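Local coordinates for protein tryptophanyl-tRNA synthetase (Aeropyrum pernix, PDB 3A04) that catalyses the ATP-dependent attachment of L-tryptophan to tRNA(Trp), releasing AMP and diphosphate, as a class I aminoacyl-tRNA synthetase, at residues K82-H87 with T265-D270; G76-G81 with A115-G120; I133-A138 with S354-A359. All coordinates share one frame; numbering follows the deposited sequence.

Overall arrangement
Three neighbouring contacts lie around the HIGH region of the catalytic core, and the third ties that core to the long helix 334-364. Residues 76-81 and 82-87 run on directly from the end of strand 72-77, in the central sheet, to helix 85-99, so interactions 1 and 2 share the HIGH region, with centres about 16 Å apart. Interaction 3 lies about 13 Å from interaction 1 and about 21 Å from interaction 2, centre to centre. Helix 121-139 links all three: it follows residues 115-120, carries residues 133-138, and sets Asn135 and Met136 against Phe83 and Phe77. Along the chain interaction 1 crosses both others, whereas interaction 2 closes before interaction 3 opens.

Interaction 1 of 3, residues K82-H87 with T265-D270; sequences KFHFGH and TIFLTD
Phe83 O is gripped twice: Leu268 N donates to it at 3.0 Å, in the carbonyl plane and with an N-H...O angle of 166°, and a water donates at 2.7 Å. The same water accepts from Thr269 OG1, so the second grip also leads into residues 265-270. Beside this bond, Lys82 crosses the Phe267 ring at about a right angle. Its CB stands over one face, 4.0 Å from the ring centroid in a CH-pi contact, and its CE reaches Phe267 CD2 at 3.4 Å; a bend at chi3 (-81°) turns CE back onto the ring. Lys82 NZ then meets Asp270 OD1 through a water rather than directly. Asp270 OD2, salt-bridged to Lys278, accepts from Phe267 N at 2.9 Å, from above the carboxylate plane, within a type I turn from Phe267 to Asp270. Replacing Phe267 with an alanine would probably leave the Lys82 chain without the face it rests on and free to swing. On the other flank Ile266 O sits in plane at the edge of the Phe85 ring, 3.3 Å from Phe85 CD1, while Leu268 CD1 wedges between Phe83 and Phe85. His84, the N-cap of helix 85-99, forms a capping box with His87: His84 N donates to His87 ND1, 6° out of the imidazole plane, while the capping bond from Gly86 N to His84 ND1 is weak. This turn into the helix is the end of the HIGH region of class I synthetases, its signature read here as HFGH, held against the chain that follows the KMSKS region, whose Ser259 bonds Lys82 N.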
loop_
_atom_site.group_PDB
_atom_site.type_symbol
_atom_site.label_atom_id
_atom_site.label_comp_id
_atom_site.label_asym_id
_atom_site.label_seq_id
_atom_site.Cartn_x
_atom_site.Cartn_y
_atom_site.Cartn_z
ATOM N N LYS A 82 -3.376 21.932 15.811
ATOM C CA LYS A 82 -4.641 22.025 16.515
ATOM C C LYS A 82 -5.784 22.274 15.546
ATOM O O LYS A 82 -5.568 22.843 14.439
ATOM C CB LYS A 82 -4.560 23.154 17.570
ATOM C CG LYS A 82 -3.463 22.870 18.671
ATOM C CD LYS A 82 -3.680 23.663 19.958
ATOM C CE LYS A 82 -3.167 25.060 19.816
ATOM N NZ LYS A 82 -2.801 25.697 21.185
ATOM N N PHE A 83 -6.998 21.897 15.977
ATOM C CA PHE A 83 -8.198 22.088 15.178
ATOM C C PHE A 83 -8.599 23.568 15.161
ATOM O O PHE A 83 -8.785 24.202 16.253
ATOM C CB PHE A 83 -9.292 21.240 15.833
ATOM C CG PHE A 83 -10.555 21.125 15.038
ATOM C CD1 PHE A 83 -11.517 22.109 15.105
ATOM C CD2 PHE A 83 -10.773 19.991 14.227
ATOM C CE1 PHE A 83 -12.739 21.980 14.417
ATOM C CE2 PHE A 83 -11.947 19.848 13.574
ATOM C CZ PHE A 83 -12.939 20.863 13.650
ATOM N N HIS A 84 -8.801 24.111 13.953
ATOM C CA HIS A 84 -9.016 25.530 13.779
ATOM C C HIS A 84 -10.276 25.813 12.957
ATOM O O HIS A 84 -11.008 24.869 12.576
ATOM C CB HIS A 84 -7.710 26.239 13.259
ATOM C CG HIS A 84 -7.187 25.700 11.956
ATOM N ND1 HIS A 84 -7.985 25.536 10.839
ATOM C CD2 HIS A 84 -5.948 25.263 11.599
ATOM C CE1 HIS A 84 -7.250 25.075 9.832
ATOM N NE2 HIS A 84 -6.007 24.937 10.258
ATOM N N PHE A 85 -10.573 27.095 12.699
ATOM C CA PHE A 85 -11.782 27.431 11.936
ATOM C C PHE A 85 -11.748 27.006 10.450
ATOM O O PHE A 85 -12.794 26.938 9.843
ATOM C CB PHE A 85 -12.057 28.964 12.066
ATOM C CG PHE A 85 -12.822 29.282 13.340
ATOM C CD1 PHE A 85 -12.205 29.256 14.581
ATOM C CD2 PHE A 85 -14.183 29.517 13.282
ATOM C CE1 PHE A 85 -13.005 29.524 15.774
ATOM C CE2 PHE A 85 -14.923 29.752 14.379
ATOM C CZ PHE A 85 -14.342 29.751 15.645
ATOM N N GLY A 86 -10.562 26.757 9.898
ATOM C CA GLY A 86 -10.461 26.118 8.544
ATOM C C GLY A 86 -11.107 24.722 8.634
ATOM O O GLY A 86 -11.930 24.343 7.831
ATOM N N HIS A 87 -10.757 23.968 9.665
ATOM C CA HIS A 87 -11.298 22.630 9.829
ATOM C C HIS A 87 -12.771 22.746 10.132
ATOM O O HIS A 87 -13.599 21.944 9.631
ATOM C CB HIS A 87 -10.579 21.849 10.957
ATOM C CG HIS A 87 -9.084 21.730 10.791
ATOM N ND1 HIS A 87 -8.176 22.272 11.688
ATOM C CD2 HIS A 87 -8.336 21.140 9.825
ATOM C CE1 HIS A 87 -6.940 21.981 11.301
ATOM N NE2 HIS A 87 -7.016 21.234 10.206
ATOM N N THR A 265 -4.783 32.072 13.037
ATOM C CA THR A 265 -5.833 31.081 13.171
ATOM C C THR A 265 -6.314 31.045 14.639
ATOM O O THR A 265 -5.514 30.775 15.532
ATOM C CB THR A 265 -5.306 29.630 12.745
ATOM O OG1 THR A 265 -4.100 29.351 13.469
ATOM C CG2 THR A 265 -4.813 29.670 11.294
ATOM N N ILE A 266 -7.606 31.204 14.843
ATOM C CA ILE A 266 -8.236 30.840 16.121
ATOM C C ILE A 266 -8.417 29.340 16.288
ATOM O O ILE A 266 -9.068 28.693 15.467
ATOM C CB ILE A 266 -9.650 31.409 16.251
ATOM C CG1 ILE A 266 -9.706 32.891 15.803
ATOM C CG2 ILE A 266 -10.277 30.993 17.656
ATOM C CD1 ILE A 266 -9.112 33.894 16.689
ATOM N N PHE A 267 -7.844 28.762 17.346
ATOM C CA PHE A 267 -8.075 27.356 17.600
ATOM C C PHE A 267 -9.332 27.190 18.407
ATOM O O PHE A 267 -9.679 28.030 19.301
ATOM C CB PHE A 267 -6.828 26.764 18.310
ATOM C CG PHE A 267 -5.599 26.877 17.460
ATOM C CD1 PHE A 267 -5.561 26.276 16.192
ATOM C CD2 PHE A 267 -4.493 27.591 17.885
ATOM C CE1 PHE A 267 -4.430 26.396 15.360
ATOM C CE2 PHE A 267 -3.317 27.702 17.071
ATOM C CZ PHE A 267 -3.294 27.122 15.820
ATOM N N LEU A 268 -10.061 26.117 18.160
ATOM C CA LEU A 268 -11.297 25.879 18.950
ATOM C C LEU A 268 -11.047 25.711 20.460
ATOM O O LEU A 268 -11.987 25.853 21.274
ATOM C CB LEU A 268 -12.112 24.732 18.382
ATOM C CG LEU A 268 -13.013 25.490 17.354
ATOM C CD1 LEU A 268 -12.236 25.842 16.102
ATOM C CD2 LEU A 268 -14.264 24.816 17.016
ATOM N N THR A 269 -9.811 25.385 20.804
ATOM C CA THR A 269 -9.453 25.239 22.244
ATOM C C THR A 269 -8.835 26.512 22.876
ATOM O O THR A 269 -8.451 26.494 24.058
ATOM C CB THR A 269 -8.451 24.021 22.455
ATOM O OG1 THR A 269 -7.317 24.253 21.633
ATOM C CG2 THR A 269 -9.136 22.725 22.061
ATOM N N ASP A 270 -8.656 27.575 22.072
ATOM C CA ASP A 270 -8.086 28.817 22.586
ATOM C C ASP A 270 -8.952 29.346 23.745
ATOM O O ASP A 270 -10.167 29.438 23.668
ATOM C CB ASP A 270 -7.933 29.898 21.481
ATOM C CG ASP A 270 -6.746 29.691 20.605
ATOM O OD1 ASP A 270 -5.867 28.883 21.009
ATOM O OD2 ASP A 270 -6.666 30.323 19.507
HETATM O O HOH W 1 -5.458 26.200 21.856
HETATM O O HOH W 2 -8.320 23.497 18.784
HETATM O O HOH W 3 -8.554 29.454 12.212
#

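Interaction 2 of 3, residues G76-G81 with A115-G120; sequences GFMPSG and AVRRIG
Pro79 O is buried by this contact with no polar partner in the model; Ile119 CD1 lies 4.1 Å from Pro79 O, an apolar neighbour that cannot satisfy it. Pro79 is the centre of an inverse gamma turn at the start of the HIGH region. The same Ile119 methyl meets Ser80 OG at 3.6 Å. Nearby, the guanidinium of Arg117 lies with one face over an aliphatic carbon: Met78 CG sits 3.5 Å above its plane, offset toward the rim, and comes within 3.7 Å of Arg117 NH1. The contact thus joins the residue just before the HIGH region, and with Pro79 and Ser80 its first residues, to the loop between helices 110-115 and 121-139. The two side chains approach from opposite directions. With chi1 at 174°, the Met78 chain extends away from its own nitrogen, which takes CG to the guanidinium. Ile119 also packs on Ala113 of helix 110-115, which Met78 and Pro79 touch as well, so one helix end backs both segments. The polar link between the segments runs through a water: it accepts from Arg117 NH1 at 2.5 Å, unusually short and so doubtful in its exact length, and is hydrogen-bonded to Ser80 OG at 3.1 Å.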
loop_
_atom_site.group_PDB
_atom_site.type_symbol
_atom_site.label_atom_id
_atom_site.label_comp_id
_atom_site.label_asym_id
_atom_site.label_seq_id
_atom_site.Cartn_x
_atom_site.Cartn_y
_atom_site.Cartn_z
ATOM N N GLY A 76 -11.221 13.684 4.708
ATOM C CA GLY A 76 -10.140 13.264 5.556
ATOM C C GLY A 76 -9.498 14.422 6.300
ATOM O O GLY A 76 -9.509 15.561 5.793
ATOM N N PHE A 77 -8.860 14.110 7.439
ATOM C CA PHE A 77 -8.108 15.093 8.269
ATOM C C PHE A 77 -6.739 14.504 8.594
ATOM O O PHE A 77 -6.580 13.300 8.959
ATOM C CB PHE A 77 -8.815 15.406 9.604
ATOM C CG PHE A 77 -10.112 16.163 9.444
ATOM C CD1 PHE A 77 -11.287 15.487 9.239
ATOM C CD2 PHE A 77 -10.114 17.542 9.381
ATOM C CE1 PHE A 77 -12.497 16.161 8.952
ATOM C CE2 PHE A 77 -11.393 18.269 9.196
ATOM C CZ PHE A 77 -12.521 17.564 8.958
ATOM N N MET A 78 -5.759 15.354 8.431
ATOM C CA MET A 78 -4.361 15.154 8.839
ATOM C C MET A 78 -4.261 15.432 10.337
ATOM O O MET A 78 -4.575 16.576 10.771
ATOM C CB MET A 78 -3.463 16.131 8.040
ATOM C CG MET A 78 -1.952 16.139 8.487
ATOM S SD MET A 78 -1.171 14.507 8.562
ATOM C CE MET A 78 -1.258 14.088 6.846
ATOM N N PRO A 79 -3.880 14.415 11.150
ATOM C CA PRO A 79 -3.835 14.646 12.622
ATOM C C PRO A 79 -2.535 15.302 13.039
ATOM O O PRO A 79 -1.691 14.645 13.613
ATOM C CB PRO A 79 -3.914 13.249 13.208
ATOM C CG PRO A 79 -3.187 12.347 12.127
ATOM C CD PRO A 79 -3.682 12.980 10.813
ATOM N N SER A 80 -2.391 16.595 12.733
ATOM C CA SER A 80 -1.208 17.326 13.013
ATOM C C SER A 80 -1.703 18.702 13.506
ATOM O O SER A 80 -2.552 19.310 12.813
ATOM C CB SER A 80 -0.514 17.607 11.674
ATOM O OG SER A 80 0.748 18.194 11.953
ATOM N N GLY A 81 -1.160 19.211 14.627
ATOM C CA GLY A 81 -1.500 20.581 15.051
ATOM C C GLY A 81 -2.911 20.713 15.552
ATOM O O GLY A 81 -3.630 19.725 15.723
ATOM N N ALA A 115 4.255 8.637 7.413
ATOM C CA ALA A 115 5.206 8.383 6.313
ATOM C C ALA A 115 5.668 9.680 5.629
ATOM O O ALA A 115 6.833 9.800 5.234
ATOM C CB ALA A 115 4.559 7.419 5.240
ATOM N N VAL A 116 4.782 10.647 5.475
ATOM C CA VAL A 116 5.148 11.890 4.775
ATOM C C VAL A 116 5.572 12.889 5.884
ATOM O O VAL A 116 6.633 13.538 5.773
ATOM C CB VAL A 116 3.997 12.493 3.927
ATOM C CG1 VAL A 116 4.397 13.877 3.301
ATOM C CG2 VAL A 116 3.580 11.550 2.801
ATOM N N ARG A 117 4.775 13.046 6.924
ATOM C CA ARG A 117 5.068 14.203 7.847
ATOM C C ARG A 117 5.929 13.827 9.022
ATOM O O ARG A 117 6.239 14.671 9.850
ATOM C CB ARG A 117 3.792 14.797 8.384
ATOM C CG ARG A 117 2.822 15.156 7.309
ATOM C CD ARG A 117 2.916 16.599 6.942
ATOM N NE ARG A 117 1.741 16.974 6.140
ATOM C CZ ARG A 117 0.776 17.814 6.531
ATOM N NH1 ARG A 117 0.826 18.436 7.743
ATOM N NH2 ARG A 117 -0.228 18.034 5.685
ATOM N N ARG A 118 6.242 12.534 9.138
ATOM C CA ARG A 118 7.146 12.034 10.158
ATOM C C ARG A 118 6.569 12.239 11.533
ATOM O O ARG A 118 7.286 12.494 12.478
ATOM C CB ARG A 118 8.560 12.678 10.052
ATOM C CG ARG A 118 9.394 12.203 8.865
ATOM C CD ARG A 118 10.719 13.064 8.633
ATOM N NE ARG A 118 10.352 14.460 8.339
ATOM C CZ ARG A 118 10.819 15.546 8.973
ATOM N NH1 ARG A 118 11.751 15.438 9.926
ATOM N NH2 ARG A 118 10.372 16.758 8.640
ATOM N N ILE A 119 5.261 12.127 11.651
ATOM C CA ILE A 119 4.603 12.214 12.949
ATOM C C ILE A 119 4.494 10.830 13.595
ATOM O O ILE A 119 3.946 9.888 12.976
ATOM C CB ILE A 119 3.218 12.819 12.778
ATOM C CG1 ILE A 119 3.376 14.282 12.318
ATOM C CG2 ILE A 119 2.401 12.793 14.059
ATOM C CD1 ILE A 119 2.028 14.817 11.904
ATOM N N GLY A 120 4.974 10.717 14.835
ATOM C CA GLY A 120 4.894 9.444 15.591
ATOM C C GLY A 120 3.532 8.793 15.705
ATOM O O GLY A 120 2.477 9.470 15.697
HETATM O O HOH W 4 2.601 18.488 9.478
#

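Interaction 3 of 3, residues I133-A138 with S354-A359; sequences IANMIA and SRLEKA
The Arg355 guanidinium meets the other helix by its edge: Ala138 O lies near its plane at NE, and a water sits in plane at NH2. Arg355 NE donates to Ala138 O at 3.1 Å, meeting a lone pair in the carbonyl plane, although the N-H...O angle of 148° and a 23° tilt of the oxygen from the guanidinium plane show a bent bond. A bend at chi3 turns the group onto this carbonyl near the end of helix 121-139. The water accepts from Arg355 NH2 at 2.8 Å and donates to Ala138 O at 3.3 Å, giving that oxygen two donors. The second flat group, the Asn135 amide, offers OD1 to the methyls of Leu356, 3.6 Å from Leu356 CD2, but its polar ends are used elsewhere: OD1 accepts from His352 NE2 and ND2 bonds Glu131 O. Leu356 CG, extended away from its nitrogen, carries CD1 toward Ala134 CB and Ala138 CB. Ala359 CB fits among Ala134, Ile137 and Ala138, approaching Ala134 O at 3.4 Å and Ile137 CG2 at 3.9 Å. Ala134, Ala138 and Ala359 probably permit the close approach of 8.4 Å between the axes of segments 133-138 and 354-359, which cross at 127°, with Ala134 nearest Ala359 and Ala138 nearest Arg355. The chemistry thus divides: alanine and leucine methyls fill the buried centre, joining the catalytic-domain helix 121-139 to the long helix 334-364, and the exposed arginine adds a directional bond at the margin, where its positive charge would probably complement the carbonyl end of the first helix.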
loop_
_atom_site.group_PDB
_atom_site.type_symbol
_atom_site.label_atom_id
_atom_site.label_comp_id
_atom_site.label_asym_id
_atom_site.label_seq_id
_atom_site.Cartn_x
_atom_site.Cartn_y
_atom_site.Cartn_z
ATOM N N ILE A 133 -11.252 14.196 16.411
ATOM C CA ILE A 133 -12.576 13.593 16.584
ATOM C C ILE A 133 -13.372 14.323 17.708
ATOM O O ILE A 133 -14.575 14.574 17.558
ATOM C CB ILE A 133 -12.500 12.071 16.822
ATOM C CG1 ILE A 133 -11.934 11.402 15.529
ATOM C CG2 ILE A 133 -13.888 11.487 17.168
ATOM C CD1 ILE A 133 -11.407 9.941 15.732
ATOM N N ALA A 134 -12.702 14.593 18.827
ATOM C CA ALA A 134 -13.431 15.195 19.947
ATOM C C ALA A 134 -13.958 16.573 19.556
ATOM O O ALA A 134 -15.085 16.862 19.854
ATOM C CB ALA A 134 -12.576 15.245 21.215
ATOM N N ASN A 135 -13.185 17.387 18.831
ATOM C CA ASN A 135 -13.747 18.690 18.375
ATOM C C ASN A 135 -14.883 18.542 17.382
ATOM O O ASN A 135 -15.847 19.285 17.384
ATOM C CB ASN A 135 -12.655 19.571 17.802
ATOM C CG ASN A 135 -11.952 20.357 18.895
ATOM O OD1 ASN A 135 -12.588 21.126 19.581
ATOM N ND2 ASN A 135 -10.674 20.146 19.067
ATOM N N MET A 136 -14.802 17.543 16.514
ATOM C CA MET A 136 -15.907 17.304 15.593
ATOM C C MET A 136 -17.219 16.922 16.305
ATOM O O MET A 136 -18.295 17.386 15.975
ATOM C CB MET A 136 -15.509 16.162 14.662
ATOM C CG MET A 136 -14.530 16.708 13.620
ATOM S SD MET A 136 -14.216 15.304 12.447
ATOM C CE MET A 136 -12.474 15.215 12.613
ATOM N N ILE A 137 -17.114 16.076 17.309
ATOM C CA ILE A 137 -18.292 15.682 18.093
ATOM C C ILE A 137 -18.898 16.927 18.839
ATOM O O ILE A 137 -20.113 17.103 18.884
ATOM C CB ILE A 137 -17.863 14.651 19.185
ATOM C CG1 ILE A 137 -17.377 13.322 18.583
ATOM C CG2 ILE A 137 -19.036 14.299 20.130
ATOM C CD1 ILE A 137 -18.191 12.811 17.463
ATOM N N ALA A 138 -18.013 17.731 19.414
ATOM C CA ALA A 138 -18.432 18.914 20.202
ATOM C C ALA A 138 -19.091 19.946 19.266
ATOM O O ALA A 138 -19.965 20.754 19.708
ATOM C CB ALA A 138 -17.233 19.499 20.895
ATOM N N SER A 354 -17.268 23.772 26.645
ATOM C CA SER A 354 -18.018 23.060 27.704
ATOM C C SER A 354 -18.413 21.690 27.264
ATOM O O SER A 354 -18.776 20.830 28.080
ATOM C CB SER A 354 -19.276 23.847 28.125
ATOM O OG SER A 354 -20.291 23.875 27.128
ATOM N N ARG A 355 -18.366 21.459 25.963
ATOM C CA ARG A 355 -18.750 20.171 25.463
ATOM C C ARG A 355 -17.529 19.228 25.246
ATOM O O ARG A 355 -17.705 18.023 25.067
ATOM C CB ARG A 355 -19.551 20.343 24.188
ATOM C CG ARG A 355 -21.000 20.811 24.427
ATOM C CD ARG A 355 -21.827 20.646 23.187
ATOM N NE ARG A 355 -21.452 21.655 22.222
ATOM C CZ ARG A 355 -22.066 22.827 22.068
ATOM N NH1 ARG A 355 -23.134 23.146 22.822
ATOM N NH2 ARG A 355 -21.611 23.690 21.144
ATOM N N LEU A 356 -16.326 19.785 25.330
ATOM C CA LEU A 356 -15.142 19.151 24.819
ATOM C C LEU A 356 -14.601 18.047 25.718
ATOM O O LEU A 356 -14.184 17.011 25.219
ATOM C CB LEU A 356 -14.042 20.177 24.536
ATOM C CG LEU A 356 -12.889 19.724 23.615
ATOM C CD1 LEU A 356 -13.425 18.889 22.399
ATOM C CD2 LEU A 356 -12.071 20.934 23.139
ATOM N N GLU A 357 -14.611 18.236 27.049
ATOM C CA GLU A 357 -14.087 17.172 27.918
ATOM C C GLU A 357 -14.924 15.924 27.812
ATOM O O GLU A 357 -14.372 14.830 27.683
ATOM C CB GLU A 357 -13.893 17.632 29.369
ATOM C CG GLU A 357 -12.645 17.056 29.995
ATOM C CD GLU A 357 -11.347 17.299 29.185
ATOM O OE1 GLU A 357 -11.112 18.453 28.697
ATOM O OE2 GLU A 357 -10.557 16.308 29.067
ATOM N N LYS A 358 -16.247 16.058 27.756
ATOM C CA LYS A 358 -17.093 14.887 27.539
ATOM C C LYS A 358 -16.936 14.277 26.141
ATOM O O LYS A 358 -16.907 13.078 25.985
ATOM C CB LYS A 358 -18.569 15.192 27.794
ATOM C CG LYS A 358 -19.172 16.451 27.108
ATOM C CD LYS A 358 -20.353 17.156 27.940
ATOM C CE LYS A 358 -19.798 18.312 28.773
ATOM N NZ LYS A 358 -18.212 18.272 28.835
ATOM N N ALA A 359 -16.877 15.115 25.108
ATOM C CA ALA A 359 -16.551 14.599 23.762
ATOM C C ALA A 359 -15.252 13.778 23.744
ATOM O O ALA A 359 -15.207 12.816 23.016
ATOM C CB ALA A 359 -16.457 15.765 22.729
HETATM O O HOH W 5 -19.639 23.960 19.128
#